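Local coordinates for protein rifin (Plasmodium falciparum, PDB 7JZI) that belongs to the rifin family of variant surface antigens, which infected red blood cells display and some of which bind inhibitory immune receptors, at residues Tyr53-Thr57 with Leu113-Thr117; Met67-Cys71 with Ile81-Arg85; Leu39-Ile43 with Ala62-Glu66. One frame throughout, in Å; residues are numbered along the deposited sequence.

Contact 1. Residues Tyr53-Thr57 with Leu113-Thr117; sequences YTEVT and LEKAT
Leu113 meets three side chains of the 53-57 segment with one methyl, CD1. Closest to it is Val56, whose CG2 lies 3.5 Å from Leu113 CD1. The same Val56 methyl also rests near the root of the leucine, 3.8 Å from Leu113 CB. Thr54 brings its OG1 to 3.6 Å from Leu113 CD1, a van der Waals contact. Thr57 adds a more distant methyl, CG2, 4.0 Å from Leu113 CD1. Leu113 reaches this far because its CG stands anti to the backbone N (chi1 180°). That extends the side chain off its helix toward the side chains of Thr54, Val56 and Thr57.

The second point of contact lies one turn further along the helix. There the Tyr53 ring comes against the small Ala116, and the ring carbon CE1 sits 3.6 Å from Ala116 CB. The methyl approaches the ring obliquely. The tyrosine hydroxyl end continues past the alanine toward Thr117, with Tyr53 OH 4.5 Å from Thr117 CG2. Thr117 OG1 is turned back to its own helix and hydrogen-bonds to Glu114 O.

No hydrogen bond joins the two segments, so apolar contact carries the interface. Behind it, a short 3-10 turn holds Tyr53 and Thr54, and Val56 N makes a weak bond back to Tyr53 O. Glu55 takes the N-cap position of helix 56-70. A third helix, 8-33, completes the setting: Tyr53 also packs on Asp20 and Met24, and Ala116 on Val27. The 3-10 turn before helix 56-70 and the first turn of that helix thus pack against the middle of the long helix 101-127. The two helices run antiparallel, as expected in an all-helical bundle such as this rifin domain.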
loop_
_atom_site.group_PDB
_atom_site.type_symbol
_atom_site.label_atom_id
_atom_site.label_comp_id
_atom_site.label_asym_id
_atom_site.label_seq_id
_atom_site.Cartn_x
_atom_site.Cartn_y
_atom_site.Cartn_z
ATOM N N TYR B 53 -14.195 12.232 14.397
ATOM C CA TYR B 53 -12.832 11.696 14.405
ATOM C C TYR B 53 -12.784 10.167 14.538
ATOM O O TYR B 53 -12.033 9.513 13.802
ATOM C CB TYR B 53 -12.020 12.464 15.461
ATOM C CG TYR B 53 -12.192 12.076 16.910
ATOM C CD1 TYR B 53 -11.457 11.046 17.466
ATOM C CD2 TYR B 53 -13.132 12.718 17.714
ATOM C CE1 TYR B 53 -11.626 10.693 18.796
ATOM C CE2 TYR B 53 -13.304 12.374 19.030
ATOM C CZ TYR B 53 -12.545 11.370 19.572
ATOM O OH TYR B 53 -12.730 11.039 20.891
ATOM N N THR B 54 -13.648 9.567 15.366
ATOM C CA THR B 54 -13.541 8.129 15.593
ATOM C C THR B 54 -14.047 7.308 14.417
ATOM O O THR B 54 -14.119 6.080 14.530
ATOM C CB THR B 54 -14.246 7.692 16.893
ATOM O OG1 THR B 54 -14.396 6.255 16.919
ATOM C CG2 THR B 54 -15.553 8.488 17.271
ATOM N N GLU B 55 -14.373 7.939 13.286
ATOM C CA GLU B 55 -14.528 7.204 12.040
ATOM C C GLU B 55 -13.199 6.956 11.332
ATOM O O GLU B 55 -13.227 6.604 10.156
ATOM C CB GLU B 55 -15.486 7.951 11.107
ATOM C CG GLU B 55 -16.815 8.374 11.720
ATOM C CD GLU B 55 -17.858 8.703 10.670
ATOM O OE1 GLU B 55 -17.493 9.199 9.590
ATOM O OE2 GLU B 55 -19.057 8.489 10.942
ATOM N N VAL B 56 -12.055 7.152 12.002
ATOM C CA VAL B 56 -10.768 7.069 11.305
ATOM C C VAL B 56 -10.507 5.688 10.715
ATOM O O VAL B 56 -9.887 5.575 9.650
ATOM C CB VAL B 56 -9.604 7.476 12.226
ATOM C CG1 VAL B 56 -9.454 8.980 12.268
ATOM C CG2 VAL B 56 -9.808 6.916 13.610
ATOM N N THR B 57 -10.973 4.619 11.366
ATOM C CA THR B 57 -10.743 3.310 10.770
ATOM C C THR B 57 -11.489 3.186 9.451
ATOM O O THR B 57 -11.051 2.450 8.557
ATOM C CB THR B 57 -11.201 2.205 11.722
ATOM O OG1 THR B 57 -12.630 2.079 11.631
ATOM C CG2 THR B 57 -10.809 2.534 13.151
ATOM N N LEU B 113 -6.406 6.241 17.126
ATOM C CA LEU B 113 -7.749 6.416 17.673
ATOM C C LEU B 113 -7.790 6.192 19.174
ATOM O O LEU B 113 -8.525 6.886 19.878
ATOM C CB LEU B 113 -8.727 5.456 16.984
ATOM C CG LEU B 113 -10.210 5.457 17.400
ATOM C CD1 LEU B 113 -11.089 5.013 16.242
ATOM C CD2 LEU B 113 -10.487 4.554 18.603
ATOM N N GLU B 114 -6.981 5.282 19.698
ATOM C CA GLU B 114 -6.982 5.118 21.142
ATOM C C GLU B 114 -6.131 6.185 21.815
ATOM O O GLU B 114 -6.482 6.642 22.911
ATOM C CB GLU B 114 -6.547 3.699 21.516
ATOM C CG GLU B 114 -7.322 2.660 20.696
ATOM C CD GLU B 114 -8.023 1.596 21.536
ATOM O OE1 GLU B 114 -7.951 1.669 22.783
ATOM O OE2 GLU B 114 -8.698 0.717 20.945
ATOM N N LYS B 115 -5.085 6.661 21.132
ATOM C CA LYS B 115 -4.481 7.956 21.413
ATOM C C LYS B 115 -5.555 9.016 21.634
ATOM O O LYS B 115 -5.624 9.650 22.696
ATOM C CB LYS B 115 -3.600 8.305 20.202
ATOM C CG LYS B 115 -2.905 9.642 20.177
ATOM C CD LYS B 115 -2.029 9.926 21.361
ATOM C CE LYS B 115 -0.594 9.596 20.979
ATOM N NZ LYS B 115 0.355 10.673 21.381
ATOM N N ALA B 116 -6.436 9.176 20.639
ATOM C CA ALA B 116 -7.419 10.254 20.670
ATOM C C ALA B 116 -8.445 10.059 21.773
ATOM O O ALA B 116 -8.822 11.021 22.445
ATOM C CB ALA B 116 -8.124 10.369 19.320
ATOM N N THR B 117 -8.934 8.830 21.957
ATOM C CA THR B 117 -9.947 8.594 22.983
ATOM C C THR B 117 -9.396 8.840 24.379
ATOM O O THR B 117 -10.040 9.519 25.186
ATOM C CB THR B 117 -10.529 7.182 22.876
ATOM O OG1 THR B 117 -9.514 6.227 23.227
ATOM C CG2 THR B 117 -11.085 6.925 21.482
#

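Contact 2. Residues Met67-Cys71 with Ile81-Arg85; sequences MNEVC and ICVVR
The disulfide between Cys71 and Cys82 joins the C-terminal end of helix 56-70 to the residues leading into helix 84-88. It closes a loop in this helical rifin domain. Its SG atoms are 2.0 Å apart, and its chi3 of -99° is close to the 90° magnitude usual for disulfides.

Other side chains pack around the bridge. Ile81 turns its CG2 toward the sulfur, 3.7 Å from Cys71 SG, and also meets Val70. Met67 crosses Ile81 almost perpendicularly. The thioether chain bends at its last torsion (chi3 -42°), and Met67 CE lands 3.8 Å from Ile81 CD1. Met67 and Arg85 instead run alongside each other in opposite directions, with Met67 SD 4.1 Å from Arg85 CG.

Arg85 is extended from CG to NE and carries its guanidinium back across the end of helix 56-70. Asn68 ND2 lies at the guanidinium edge, near its plane, beside Arg85 NH1; both are donors, so they form no bond. The amide and guanidinium planes are 50° apart. The chief polar partner of Arg85 is a backbone group of the other protein chain, bonded to NH2. An aromatic side chain of that chain adds a cation-pi contact. Within the contact, Cys71 CB sits over one guanidinium face, toward its rim, 3.4 Å from Arg85 NH2.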
loop_
_atom_site.group_PDB
_atom_site.type_symbol
_atom_site.label_atom_id
_atom_site.label_comp_id
_atom_site.label_asym_id
_atom_site.label_seq_id
_atom_site.Cartn_x
_atom_site.Cartn_y
_atom_site.Cartn_z
ATOM N N MET B 67 -3.982 3.806 -2.219
ATOM C CA MET B 67 -2.540 3.603 -2.220
ATOM C C MET B 67 -2.162 2.511 -3.201
ATOM O O MET B 67 -1.235 2.694 -4.003
ATOM C CB MET B 67 -2.046 3.280 -0.809
ATOM C CG MET B 67 -0.566 3.570 -0.602
ATOM S SD MET B 67 0.048 3.290 1.077
ATOM C CE MET B 67 -1.289 3.967 2.047
ATOM N N ASN B 68 -2.974 1.458 -3.234
ATOM C CA ASN B 68 -2.710 0.331 -4.157
ATOM C C ASN B 68 -2.688 0.898 -5.579
ATOM O O ASN B 68 -1.759 0.551 -6.316
ATOM C CB ASN B 68 -3.676 -0.832 -3.948
ATOM C CG ASN B 68 -3.404 -1.608 -2.679
ATOM O OD1 ASN B 68 -4.171 -2.495 -2.315
ATOM N ND2 ASN B 68 -2.317 -1.287 -1.999
ATOM N N GLU B 69 -3.672 1.721 -5.959
ATOM C CA GLU B 69 -3.706 2.227 -7.325
ATOM C C GLU B 69 -2.521 3.131 -7.618
ATOM O O GLU B 69 -1.966 3.083 -8.722
ATOM C CB GLU B 69 -4.998 2.992 -7.607
ATOM C CG GLU B 69 -5.144 3.330 -9.079
ATOM C CD GLU B 69 -6.201 4.372 -9.362
ATOM O OE1 GLU B 69 -7.163 4.458 -8.577
ATOM O OE2 GLU B 69 -6.060 5.119 -10.354
ATOM N N VAL B 70 -2.109 3.955 -6.653
ATOM C CA VAL B 70 -1.145 4.996 -6.997
ATOM C C VAL B 70 0.291 4.551 -6.782
ATOM O O VAL B 70 1.220 5.246 -7.213
ATOM C CB VAL B 70 -1.380 6.308 -6.224
ATOM C CG1 VAL B 70 -2.535 7.104 -6.836
ATOM C CG2 VAL B 70 -1.583 6.048 -4.750
ATOM N N CYS B 71 0.460 3.373 -6.204
ATOM C CA CYS B 71 1.826 2.930 -5.859
ATOM C C CYS B 71 2.122 1.653 -6.647
ATOM O O CYS B 71 3.156 1.042 -6.387
ATOM C CB CYS B 71 1.986 2.788 -4.353
ATOM S SG CYS B 71 1.965 4.368 -3.473
ATOM N N ILE B 81 3.147 9.481 -1.563
ATOM C CA ILE B 81 2.647 8.549 -0.498
ATOM C C ILE B 81 3.370 7.214 -0.502
ATOM O O ILE B 81 3.437 6.571 0.547
ATOM C CB ILE B 81 1.122 8.339 -0.532
ATOM C CG1 ILE B 81 0.584 7.930 0.842
ATOM C CG2 ILE B 81 0.712 7.352 -1.611
ATOM C CD1 ILE B 81 -0.872 7.554 0.847
ATOM N N CYS B 82 3.900 6.822 -1.642
ATOM C CA CYS B 82 4.441 5.455 -1.747
ATOM C C CYS B 82 5.532 5.190 -0.703
ATOM O O CYS B 82 5.592 4.055 -0.222
ATOM C CB CYS B 82 4.841 5.194 -3.189
ATOM S SG CYS B 82 3.463 5.395 -4.346
ATOM N N VAL B 83 6.334 6.182 -0.329
ATOM C CA VAL B 83 7.474 5.944 0.604
ATOM C C VAL B 83 6.960 5.448 1.954
ATOM O O VAL B 83 7.683 4.691 2.608
ATOM C CB VAL B 83 8.354 7.196 0.749
ATOM C CG1 VAL B 83 7.626 8.333 1.443
ATOM C CG2 VAL B 83 9.672 6.894 1.443
ATOM N N VAL B 84 5.747 5.819 2.344
ATOM C CA VAL B 84 5.246 5.464 3.703
ATOM C C VAL B 84 5.130 3.946 3.851
ATOM O O VAL B 84 5.089 3.468 4.991
ATOM C CB VAL B 84 3.928 6.182 4.039
ATOM C CG1 VAL B 84 2.711 5.393 3.591
ATOM C CG2 VAL B 84 3.834 6.505 5.519
ATOM N N ARG B 85 5.090 3.212 2.745
ATOM C CA ARG B 85 4.893 1.749 2.825
ATOM C C ARG B 85 6.021 1.136 3.652
ATOM O O ARG B 85 5.749 0.195 4.402
ATOM C CB ARG B 85 4.868 1.152 1.420
ATOM C CG ARG B 85 3.481 1.006 0.818
ATOM C CD ARG B 85 3.580 0.498 -0.605
ATOM N NE ARG B 85 2.302 0.020 -1.103
ATOM C CZ ARG B 85 2.077 -0.348 -2.355
ATOM N NH1 ARG B 85 0.882 -0.776 -2.715
ATOM N NH2 ARG B 85 3.049 -0.288 -3.244
#

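Contact 3. Residues Leu39-Ile43 with Ala62-Glu66; sequences LKSGI and AIDTE
Glu66 reaches out from its helix and lays its carboxylate against Ser41. With chi1 at -175° the glutamate points its CG away from its own backbone N, and a bend at chi2 brings the acid group to the 39-43 loop. Ser41 OG donates to Glu66 OE1 over 2.9 Å. The hydroxyl comes from the syn side of that oxygen and lies 28° out of the carboxylate plane. The second oxygen is held less firmly: Ser41 N makes a weak bond of 3.5 Å to Glu66 OE2. One serine therefore reaches both carboxylate oxygens, firmly through OG and weakly through N, which would tend to restrain the rotation of the acid group.

Leu39 packs beside the aliphatic part of the same glutamate. The two side chains run past each other in opposite directions, with Leu39 CD2 3.7 Å from Glu66 CG. The other leucine methyl goes to a different residue of helix 56-70: Leu39 CD1 meets Ile63 CD1 at 3.5 Å. These two side chains cross nearly perpendicularly. Leu39 also packs on Ile81, and Ile63 on Ile105 of helix 101-127.

In the all-helical fold of this rifin domain, the contact lays the loop between helices 8-33 and 43-50 along helix 56-70. Gly42 is the N-cap of helix 43-50. Just before it, Ser41 OG also accepts a weak bond from Ile43 N, which forms an ST turn. The serine oxygen thus links the carboxylate to the beginning of that helix. The nearby helix start may favour the negative charge of Glu66.

Ile43 closes the other end. Its CD1 lies 3.6 Å from Ala62 CB and 3.8 Å from Glu66 OE1, where a methyl borders the carboxylate.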
loop_
_atom_site.group_PDB
_atom_site.type_symbol
_atom_site.label_atom_id
_atom_site.label_comp_id
_atom_site.label_asym_id
_atom_site.label_seq_id
_atom_site.Cartn_x
_atom_site.Cartn_y
_atom_site.Cartn_z
ATOM N N LEU B 39 -2.974 12.520 -1.296
ATOM C CA LEU B 39 -3.977 11.892 -2.154
ATOM C C LEU B 39 -4.893 12.924 -2.809
ATOM O O LEU B 39 -5.495 13.757 -2.125
ATOM C CB LEU B 39 -4.812 10.891 -1.353
ATOM C CG LEU B 39 -4.067 9.816 -0.563
ATOM C CD1 LEU B 39 -5.058 8.980 0.214
ATOM C CD2 LEU B 39 -3.252 8.952 -1.501
ATOM N N LYS B 40 -5.018 12.846 -4.140
ATOM C CA LYS B 40 -5.824 13.775 -4.928
ATOM C C LYS B 40 -7.295 13.391 -4.996
ATOM O O LYS B 40 -8.076 14.127 -5.609
ATOM C CB LYS B 40 -5.278 13.878 -6.354
ATOM C CG LYS B 40 -4.108 14.836 -6.537
ATOM C CD LYS B 40 -4.306 15.695 -7.779
ATOM C CE LYS B 40 -5.227 16.880 -7.513
ATOM N NZ LYS B 40 -5.277 17.799 -8.682
ATOM N N SER B 41 -7.686 12.254 -4.414
ATOM C CA SER B 41 -9.098 12.023 -4.125
ATOM C C SER B 41 -9.673 13.124 -3.245
ATOM O O SER B 41 -10.814 13.558 -3.442
ATOM C CB SER B 41 -9.281 10.672 -3.444
ATOM O OG SER B 41 -8.646 10.678 -2.176
ATOM N N GLY B 42 -8.907 13.568 -2.255
ATOM C CA GLY B 42 -9.381 14.552 -1.307
ATOM C C GLY B 42 -9.964 13.982 -0.033
ATOM O O GLY B 42 -10.666 14.699 0.690
ATOM N N ILE B 43 -9.690 12.713 0.270
ATOM C CA ILE B 43 -10.255 12.090 1.462
ATOM C C ILE B 43 -9.823 12.838 2.715
ATOM O O ILE B 43 -10.611 13.016 3.651
ATOM C CB ILE B 43 -9.872 10.603 1.525
ATOM C CG1 ILE B 43 -10.411 9.876 0.296
ATOM C CG2 ILE B 43 -10.456 9.989 2.756
ATOM C CD1 ILE B 43 -9.888 8.464 0.130
ATOM N N ALA B 62 -10.260 3.065 2.421
ATOM C CA ALA B 62 -10.005 3.877 1.235
ATOM C C ALA B 62 -8.516 4.123 1.056
ATOM O O ALA B 62 -7.990 3.994 -0.059
ATOM C CB ALA B 62 -10.761 5.200 1.326
ATOM N N ILE B 63 -7.810 4.417 2.156
ATOM C CA ILE B 63 -6.367 4.635 2.082
ATOM C C ILE B 63 -5.694 3.451 1.417
ATOM O O ILE B 63 -4.758 3.614 0.624
ATOM C CB ILE B 63 -5.778 4.895 3.483
ATOM C CG1 ILE B 63 -6.309 6.196 4.059
ATOM C CG2 ILE B 63 -4.283 5.006 3.414
ATOM C CD1 ILE B 63 -5.872 7.402 3.280
ATOM N N ASP B 64 -6.171 2.240 1.705
ATOM C CA ASP B 64 -5.561 1.087 1.065
ATOM C C ASP B 64 -5.849 1.109 -0.429
ATOM O O ASP B 64 -4.919 1.098 -1.248
ATOM C CB ASP B 64 -6.061 -0.210 1.697
ATOM C CG ASP B 64 -5.296 -1.430 1.202
ATOM O OD1 ASP B 64 -4.288 -1.253 0.480
ATOM O OD2 ASP B 64 -5.709 -2.567 1.513
ATOM N N THR B 65 -7.131 1.222 -0.805
ATOM C CA THR B 65 -7.482 1.160 -2.221
ATOM C C THR B 65 -6.686 2.189 -3.001
ATOM O O THR B 65 -5.910 1.838 -3.902
ATOM C CB THR B 65 -8.988 1.376 -2.433
ATOM O OG1 THR B 65 -9.263 2.774 -2.554
ATOM C CG2 THR B 65 -9.795 0.795 -1.290
ATOM N N GLU B 66 -6.772 3.452 -2.579
ATOM C CA GLU B 66 -6.062 4.490 -3.306
ATOM C C GLU B 66 -4.575 4.196 -3.356
ATOM O O GLU B 66 -3.972 4.235 -4.438
ATOM C CB GLU B 66 -6.296 5.849 -2.667
ATOM C CG GLU B 66 -5.669 6.979 -3.456
ATOM C CD GLU B 66 -6.614 8.137 -3.625
ATOM O OE1 GLU B 66 -7.661 8.115 -2.950
ATOM O OE2 GLU B 66 -6.304 9.066 -4.409
#

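In the fold
All three contacts use helix 56-70: contact 1 at its start, contact 3 in its middle and contact 2 at its end. Contact 1 is partly buried and apolar, between the turn that opens helix 56-70 and helix 101-127. Contact 3 is also partly buried but mixes apolar packing with a carboxylate held by a loop serine. Contact 2 is the most buried: it holds a covalent bridge and also meets another protein chain. Contacts 2 and 3 adjoin, with Ile81 CD1 3.6 Å from Leu39 CD2, and their centres are about 10 Å apart. Contact 1 touches neither; its centre lies about 22 Å from that of contact 2. Along the chain, contacts 1 and 3 interleave.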